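Local coordinates for protein Tube (PDB 1D2Z) that recruits the kinase Pelle to the plasma membrane through its death domain, relaying the Toll signal that sets embryonic dorsoventral polarity in Drosophila, at residues K34-I39 with Q89-E94; F64-Q69 with K96-L101. One frame throughout, in Å; residues are numbered along the deposited sequence.

Interaction 1 of 2, residues K34-I39 with Q89-E94; sequences KLMSII and QMMIDE
M91 meets M36 and L35 with a chain that leaves its helix with CG anti to the backbone N (chi1 179°) and then bends at chi2 (-85°) and again at chi3. M36, by contrast, is extended throughout, with all three torsions near 180°. The two methionines slide past each other in opposite directions, closest where M36 SD lies 3.6 Å from M91 CG. The same CG also has M36 CB and CG within van der Waals range, each at 4.1 Å, so M91 CG lies along the M36 chain from CB to SD, nearest the sulfur. The double bend carries the methyl of M91 to L35, whose CD2 lies 3.7 Å from M91 CE; these two side chains cross at about a right angle. All the contacts across the two segments are apolar, and all three residues are buried, as expected of hydrophobic core packing. The nearest CA atoms, of M36 and M91, are 7.5 Å apart, and L35, M36 and M91 all point their CB toward the facing helix. On the same helix as L35, K34 NZ hydrogen-bonds Q72 OE1 of the Pelle death domain. L35 also touches L26 of helix 16-27 and L110, L113 and L114 of helix 107-116, while M36 reaches V71 of helix 68-80. Helices 31-38 and 87-96 thus meet inside the six-helix bundle of the death domain.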
ATOM      1  N   LYS B  34      -9.738  -0.457   3.321  1.00 34.09           N
ATOM      2  CA  LYS B  34      -9.146   0.525   4.221  1.00 31.39           C
ATOM      3  C   LYS B  34      -9.409   1.948   3.735  1.00 31.58           C
ATOM      4  O   LYS B  34      -9.728   2.834   4.529  1.00 33.30           O
ATOM      5  CB  LYS B  34      -7.646   0.280   4.362  1.00 31.22           C
ATOM      6  CG  LYS B  34      -7.298  -1.115   4.859  1.00 34.67           C
ATOM      7  CD  LYS B  34      -5.795  -1.284   4.991  1.00 34.27           C
ATOM      8  CE  LYS B  34      -5.439  -2.702   5.372  1.00 36.50           C
ATOM      9  NZ  LYS B  34      -3.991  -2.840   5.670  1.00 37.66           N
ATOM     10  N   LEU B  35      -9.263   2.170   2.432  1.00 31.50           N
ATOM     11  CA  LEU B  35      -9.509   3.490   1.856  1.00 29.89           C
ATOM     12  C   LEU B  35     -10.993   3.850   1.967  1.00 28.94           C
ATOM     13  O   LEU B  35     -11.343   4.922   2.461  1.00 29.40           O
ATOM     14  CB  LEU B  35      -9.080   3.525   0.382  1.00 28.23           C
ATOM     15  CG  LEU B  35      -9.516   4.730  -0.470  1.00 28.08           C
ATOM     16  CD1 LEU B  35      -8.933   6.028   0.073  1.00 24.66           C
ATOM     17  CD2 LEU B  35      -9.085   4.517  -1.912  1.00 26.57           C
ATOM     18  N   MET B  36     -11.853   2.931   1.539  1.00 28.95           N
ATOM     19  CA  MET B  36     -13.296   3.160   1.552  1.00 30.47           C
ATOM     20  C   MET B  36     -13.840   3.501   2.927  1.00 33.41           C
ATOM     21  O   MET B  36     -14.695   4.378   3.062  1.00 33.43           O
ATOM     22  CB  MET B  36     -14.040   1.950   0.988  1.00 32.01           C
ATOM     23  CG  MET B  36     -15.535   2.174   0.784  1.00 33.69           C
ATOM     24  SD  MET B  36     -16.305   0.851  -0.151  1.00 39.39           S
ATOM     25  CE  MET B  36     -18.011   1.440  -0.215  1.00 40.74           C
ATOM     26  N   SER B  37     -13.292   2.843   3.944  1.00 33.68           N
ATOM     27  CA  SER B  37     -13.713   3.034   5.327  1.00 35.85           C
ATOM     28  C   SER B  37     -13.380   4.388   5.930  1.00 33.96           C
ATOM     29  O   SER B  37     -14.051   4.824   6.863  1.00 34.92           O
ATOM     30  CB  SER B  37     -13.123   1.931   6.209  1.00 36.42           C
ATOM     31  OG  SER B  37     -13.670   0.670   5.863  1.00 41.92           O
ATOM     32  N   ILE B  38     -12.341   5.046   5.422  1.00 32.47           N
ATOM     33  CA  ILE B  38     -11.948   6.338   5.971  1.00 31.23           C
ATOM     34  C   ILE B  38     -12.352   7.572   5.170  1.00 30.37           C
ATOM     35  O   ILE B  38     -12.020   8.689   5.557  1.00 29.49           O
ATOM     36  CB  ILE B  38     -10.436   6.400   6.279  1.00 32.93           C
ATOM     37  CG1 ILE B  38      -9.618   6.391   4.987  1.00 33.09           C
ATOM     38  CG2 ILE B  38     -10.042   5.222   7.178  1.00 35.46           C
ATOM     39  CD1 ILE B  38      -8.213   6.957   5.156  1.00 32.17           C
ATOM     40  N   ILE B  39     -13.081   7.378   4.071  1.00 33.04           N
ATOM     41  CA  ILE B  39     -13.526   8.507   3.247  1.00 34.09           C
ATOM     42  C   ILE B  39     -14.464   9.372   4.083  1.00 36.20           C
ATOM     43  O   ILE B  39     -15.552   8.936   4.450  1.00 37.81           O
ATOM     44  CB  ILE B  39     -14.254   8.022   1.978  1.00 32.84           C
ATOM     45  CG1 ILE B  39     -13.261   7.342   1.032  1.00 33.69           C
ATOM     46  CG2 ILE B  39     -14.952   9.185   1.283  1.00 33.13           C
ATOM     47  CD1 ILE B  39     -13.916   6.549  -0.080  1.00 34.10           C
ATOM     48  N   GLN B  89     -11.961  -1.636  -8.291  1.00 33.88           N
ATOM     49  CA  GLN B  89     -12.550  -1.004  -9.470  1.00 35.00           C
ATOM     50  C   GLN B  89     -14.017  -0.683  -9.183  1.00 36.54           C
ATOM     51  O   GLN B  89     -14.484   0.430  -9.443  1.00 34.92           O
ATOM     52  CB  GLN B  89     -12.432  -1.943 -10.670  1.00 37.42           C
ATOM     53  CG  GLN B  89     -12.979  -1.403 -11.980  1.00 38.48           C
ATOM     54  CD  GLN B  89     -12.598  -2.280 -13.156  1.00 40.40           C
ATOM     55  OE1 GLN B  89     -11.913  -1.835 -14.079  1.00 42.17           O
ATOM     56  NE2 GLN B  89     -13.028  -3.536 -13.124  1.00 38.85           N
ATOM     57  N   MET B  90     -14.730  -1.648  -8.607  1.00 35.95           N
ATOM     58  CA  MET B  90     -16.136  -1.446  -8.268  1.00 38.14           C
ATOM     59  C   MET B  90     -16.274  -0.371  -7.199  1.00 37.21           C
ATOM     60  O   MET B  90     -17.196   0.442  -7.248  1.00 37.29           O
ATOM     61  CB  MET B  90     -16.777  -2.749  -7.793  1.00 39.00           C
ATOM     62  CG  MET B  90     -16.973  -3.771  -8.901  1.00 43.22           C
ATOM     63  SD  MET B  90     -17.685  -5.315  -8.306  1.00 45.26           S
ATOM     64  CE  MET B  90     -18.958  -4.696  -7.265  1.00 42.62           C
ATOM     65  N   MET B  91     -15.340  -0.357  -6.248  1.00 35.96           N
ATOM     66  CA  MET B  91     -15.359   0.634  -5.177  1.00 36.63           C
ATOM     67  C   MET B  91     -15.212   2.045  -5.749  1.00 34.36           C
ATOM     68  O   MET B  91     -15.959   2.948  -5.386  1.00 32.68           O
ATOM     69  CB  MET B  91     -14.236   0.351  -4.170  1.00 38.70           C
ATOM     70  CG  MET B  91     -14.141   1.345  -3.020  1.00 39.97           C
ATOM     71  SD  MET B  91     -13.186   2.830  -3.414  1.00 41.21           S
ATOM     72  CE  MET B  91     -11.546   2.186  -3.318  1.00 42.76           C
ATOM     73  N   ILE B  92     -14.253   2.216  -6.653  1.00 33.95           N
ATOM     74  CA  ILE B  92     -14.014   3.516  -7.266  1.00 35.65           C
ATOM     75  C   ILE B  92     -15.168   3.930  -8.185  1.00 35.47           C
ATOM     76  O   ILE B  92     -15.567   5.088  -8.169  1.00 32.67           O
ATOM     77  CB  ILE B  92     -12.640   3.542  -7.995  1.00 36.66           C
ATOM     78  CG1 ILE B  92     -11.523   3.342  -6.960  1.00 36.68           C
ATOM     79  CG2 ILE B  92     -12.439   4.869  -8.729  1.00 35.46           C
ATOM     80  CD1 ILE B  92     -10.156   3.107  -7.539  1.00 35.39           C
ATOM     81  N   ASP B  93     -15.741   2.979  -8.930  1.00 36.89           N
ATOM     82  CA  ASP B  93     -16.871   3.278  -9.820  1.00 38.40           C
ATOM     83  C   ASP B  93     -18.020   3.890  -9.021  1.00 38.93           C
ATOM     84  O   ASP B  93     -18.693   4.813  -9.479  1.00 39.00           O
ATOM     85  CB  ASP B  93     -17.379   2.014 -10.529  1.00 37.41           C
ATOM     86  CG  ASP B  93     -16.445   1.526 -11.615  1.00 37.94           C
ATOM     87  OD1 ASP B  93     -15.662   2.329 -12.164  1.00 41.18           O
ATOM     88  OD2 ASP B  93     -16.503   0.323 -11.933  1.00 39.75           O
ATOM     89  N   GLU B  94     -18.237   3.362  -7.821  1.00 38.60           N
ATOM     90  CA  GLU B  94     -19.284   3.851  -6.939  1.00 41.63           C
ATOM     91  C   GLU B  94     -18.909   5.214  -6.347  1.00 41.63           C
ATOM     92  O   GLU B  94     -19.722   6.135  -6.328  1.00 42.90           O
ATOM     93  CB  GLU B  94     -19.521   2.839  -5.811  1.00 43.78           C
ATOM     94  CG  GLU B  94     -20.578   3.243  -4.786  1.00 50.65           C
ATOM     95  CD  GLU B  94     -21.991   3.243  -5.350  1.00 55.16           C
ATOM     96  OE1 GLU B  94     -22.343   2.309  -6.108  1.00 57.12           O
ATOM     97  OE2 GLU B  94     -22.755   4.174  -5.021  1.00 58.17           O
TER

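Interaction 2 of 2, residues F64-Q69 with K96-L101; sequences FKYTAQ and KTSGKL
K65 reaches its CE and NZ end over S98, bringing NZ to 3.4 Å from S98 CB. Its CG stands anti to the backbone N (chi1 176°), 3.7 Å above the plane of the Y66 ring and over its centre, and the chain bends at chi2 before running on to the serine. The hydroxyl end of Y66 approaches the same residue, its OH 3.8 Å from S98 CB, so S98 meets the ends of both side chains. One water links the polar groups: it accepts from K65 NZ at 2.8 Å and donates to S98 OG at 2.7 Å. S98 OG is also hydrogen-bonded to W95 O, which ties the serine back to helix 87-96. With an alanine at K65 the ammonium and the chain beyond CB are gone, and the water bridging to S98 OG is likely to lose its partner on this side, with the Y66 ring less well packed. G99 lies at the margin of the contact and has phi 88°; a CB at these backbone angles would press on the carbonyl O of S98. Beyond Y66, T67 sits at the N-cap position of helix 68-80, its OG1 accepting a capping bond from Q69 N at 3.2 Å. The pairing is a water-bridged, partly buried loop-to-loop contact at the edge of the death-domain helical bundle.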
ATOM      1  N   PHE B  64     -18.155   9.491   8.560  1.00 45.92           N
ATOM      2  CA  PHE B  64     -17.640   8.819   7.371  1.00 46.09           C
ATOM      3  C   PHE B  64     -18.730   8.607   6.332  1.00 46.94           C
ATOM      4  O   PHE B  64     -19.883   8.355   6.678  1.00 46.76           O
ATOM      5  CB  PHE B  64     -17.004   7.482   7.757  1.00 44.80           C
ATOM      6  CG  PHE B  64     -15.790   7.631   8.626  1.00 44.53           C
ATOM      7  CD1 PHE B  64     -14.560   7.968   8.069  1.00 42.89           C
ATOM      8  CD2 PHE B  64     -15.883   7.482  10.007  1.00 44.56           C
ATOM      9  CE1 PHE B  64     -13.441   8.160   8.872  1.00 43.45           C
ATOM     10  CE2 PHE B  64     -14.768   7.673  10.820  1.00 44.51           C
ATOM     11  CZ  PHE B  64     -13.546   8.014  10.250  1.00 42.92           C
ATOM     12  N   LYS B  65     -18.359   8.708   5.059  1.00 46.74           N
ATOM     13  CA  LYS B  65     -19.301   8.536   3.958  1.00 49.02           C
ATOM     14  C   LYS B  65     -19.916   7.143   3.889  1.00 49.21           C
ATOM     15  O   LYS B  65     -21.138   6.995   3.790  1.00 50.15           O
ATOM     16  CB  LYS B  65     -18.631   8.864   2.621  1.00 49.68           C
ATOM     17  CG  LYS B  65     -19.530   8.619   1.420  1.00 53.81           C
ATOM     18  CD  LYS B  65     -19.396   9.706   0.370  1.00 54.74           C
ATOM     19  CE  LYS B  65     -20.555   9.625  -0.618  1.00 58.38           C
ATOM     20  NZ  LYS B  65     -20.631  10.808  -1.518  1.00 61.36           N
ATOM     21  N   TYR B  66     -19.062   6.128   3.934  1.00 49.51           N
ATOM     22  CA  TYR B  66     -19.505   4.745   3.859  1.00 49.37           C
ATOM     23  C   TYR B  66     -19.364   4.018   5.193  1.00 51.47           C
ATOM     24  O   TYR B  66     -18.609   4.439   6.068  1.00 50.92           O
ATOM     25  CB  TYR B  66     -18.703   4.003   2.791  1.00 46.83           C
ATOM     26  CG  TYR B  66     -18.773   4.617   1.411  1.00 46.28           C
ATOM     27  CD1 TYR B  66     -19.938   4.536   0.648  1.00 45.91           C
ATOM     28  CD2 TYR B  66     -17.665   5.258   0.855  1.00 44.20           C
ATOM     29  CE1 TYR B  66     -19.999   5.076  -0.636  1.00 45.27           C
ATOM     30  CE2 TYR B  66     -17.716   5.801  -0.428  1.00 43.86           C
ATOM     31  CZ  TYR B  66     -18.885   5.705  -1.167  1.00 44.74           C
ATOM     32  OH  TYR B  66     -18.945   6.235  -2.435  1.00 44.55           O
ATOM     33  N   THR B  67     -20.121   2.935   5.349  1.00 54.84           N
ATOM     34  CA  THR B  67     -20.070   2.120   6.560  1.00 58.24           C
ATOM     35  C   THR B  67     -19.559   0.735   6.182  1.00 60.56           C
ATOM     36  O   THR B  67     -19.355   0.442   5.001  1.00 62.00           O
ATOM     37  CB  THR B  67     -21.464   1.948   7.192  1.00 57.03           C
ATOM     38  OG1 THR B  67     -22.327   1.281   6.265  1.00 56.87           O
ATOM     39  CG2 THR B  67     -22.060   3.294   7.561  1.00 57.48           C
ATOM     40  N   ALA B  68     -19.395  -0.130   7.179  1.00 63.35           N
ATOM     41  CA  ALA B  68     -18.928  -1.490   6.935  1.00 64.55           C
ATOM     42  C   ALA B  68     -19.928  -2.240   6.054  1.00 65.15           C
ATOM     43  O   ALA B  68     -19.586  -3.246   5.426  1.00 65.96           O
ATOM     44  CB  ALA B  68     -18.725  -2.222   8.254  1.00 65.70           C
ATOM     45  N   GLN B  69     -21.151  -1.719   5.988  1.00 65.36           N
ATOM     46  CA  GLN B  69     -22.222  -2.315   5.197  1.00 65.47           C
ATOM     47  C   GLN B  69     -22.097  -1.967   3.718  1.00 65.44           C
ATOM     48  O   GLN B  69     -22.379  -2.800   2.851  1.00 64.64           O
ATOM     49  CB  GLN B  69     -23.587  -1.866   5.729  1.00 68.23           C
ATOM     50  CG  GLN B  69     -23.782  -2.125   7.223  1.00 70.12           C
ATOM     51  CD  GLN B  69     -25.228  -1.982   7.668  1.00 71.48           C
ATOM     52  OE1 GLN B  69     -25.962  -1.116   7.185  1.00 72.72           O
ATOM     53  NE2 GLN B  69     -25.648  -2.841   8.593  1.00 69.74           N
ATOM     54  N   LYS B  96     -16.475   7.529  -7.408  1.00 40.26           N
ATOM     55  CA  LYS B  96     -16.257   8.578  -8.411  1.00 41.44           C
ATOM     56  C   LYS B  96     -17.506   9.340  -8.860  1.00 43.61           C
ATOM     57  O   LYS B  96     -17.420  10.513  -9.229  1.00 44.27           O
ATOM     58  CB  LYS B  96     -15.553   7.997  -9.641  1.00 41.12           C
ATOM     59  CG  LYS B  96     -16.456   7.132 -10.513  1.00 42.25           C
ATOM     60  CD  LYS B  96     -15.708   6.454 -11.631  1.00 39.99           C
ATOM     61  CE  LYS B  96     -16.678   5.697 -12.526  1.00 38.46           C
ATOM     62  NZ  LYS B  96     -15.960   4.863 -13.516  1.00 38.79           N
ATOM     63  N   THR B  97     -18.655   8.671  -8.844  1.00 44.05           N
ATOM     64  CA  THR B  97     -19.912   9.288  -9.264  1.00 46.21           C
ATOM     65  C   THR B  97     -20.734   9.768  -8.077  1.00 47.44           C
ATOM     66  O   THR B  97     -21.796  10.366  -8.253  1.00 46.27           O
ATOM     67  CB  THR B  97     -20.792   8.296 -10.071  1.00 44.50           C
ATOM     68  OG1 THR B  97     -21.215   7.226  -9.217  1.00 44.71           O
ATOM     69  CG2 THR B  97     -20.021   7.720 -11.250  1.00 44.57           C
ATOM     70  N   SER B  98     -20.248   9.491  -6.870  1.00 51.01           N
ATOM     71  CA  SER B  98     -20.957   9.876  -5.655  1.00 54.28           C
ATOM     72  C   SER B  98     -20.951  11.380  -5.404  1.00 57.88           C
ATOM     73  O   SER B  98     -20.159  12.121  -5.991  1.00 57.38           O
ATOM     74  CB  SER B  98     -20.384   9.140  -4.440  1.00 54.93           C
ATOM     75  OG  SER B  98     -19.088   9.604  -4.114  1.00 54.45           O
ATOM     76  N   GLY B  99     -21.835  11.814  -4.514  1.00 61.88           N
ATOM     77  CA  GLY B  99     -21.932  13.223  -4.186  1.00 67.97           C
ATOM     78  C   GLY B  99     -22.866  13.990  -5.096  1.00 71.63           C
ATOM     79  O   GLY B  99     -23.579  13.397  -5.908  1.00 71.08           O
ATOM     80  N   LYS B 100     -22.851  15.314  -4.976  1.00 76.48           N
ATOM     81  CA  LYS B 100     -23.714  16.165  -5.789  1.00 81.81           C
ATOM     82  C   LYS B 100     -22.951  17.211  -6.605  1.00 84.03           C
ATOM     83  O   LYS B 100     -22.628  16.982  -7.772  1.00 85.18           O
ATOM     84  CB  LYS B 100     -24.778  16.839  -4.910  1.00 83.40           C
ATOM     85  CG  LYS B 100     -25.721  15.855  -4.222  1.00 85.34           C
ATOM     86  CD  LYS B 100     -26.792  16.560  -3.401  1.00 86.91           C
ATOM     87  CE  LYS B 100     -27.712  15.547  -2.725  1.00 87.70           C
ATOM     88  NZ  LYS B 100     -28.778  16.194  -1.910  1.00 87.18           N
ATOM     89  N   LEU B 101     -22.681  18.361  -5.993  1.00 86.16           N
ATOM     90  CA  LEU B 101     -21.967  19.441  -6.665  1.00 87.48           C
ATOM     91  C   LEU B 101     -20.452  19.282  -6.519  1.00 87.70           C
ATOM     92  O   LEU B 101     -19.806  18.616  -7.334  1.00 88.42           O
ATOM     93  CB  LEU B 101     -22.421  20.799  -6.107  1.00 88.52           C
ATOM     94  CG  LEU B 101     -23.909  21.152  -6.216  1.00 89.50           C
ATOM     95  CD1 LEU B 101     -24.188  22.438  -5.455  1.00 89.88           C
ATOM     96  CD2 LEU B 101     -24.320  21.289  -7.677  1.00 89.84           C
TER
HETATM   97  O   HOH W   1     -18.619  12.074  -3.053  1.00 48.97           O

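In the fold
From the N terminus, the chain passes through helix 31-38, and segment 34-39 waits for helix 87-96 to close interaction 1, a loop of 49 intervening residues. Segment 64-69, leading into helix 68-80, lies inside that loop, but its partner 96-101 comes after 89-94, so interaction 2 closes later and the two contacts cross. Interaction 1 is the deeper: its centre lies about 7 Å from the centre of the chain, against about 13 Å for the centre of interaction 2. They touch directly: I39 O and K65 N are 2.9 Å apart, a probable hydrogen bond, and M36 CE packs on Y66 CG. Interaction 1 ties helix 31-38 to helix 87-96, and interaction 2 ties the lead-in to helix 68-80 to the loop after helix 87-96.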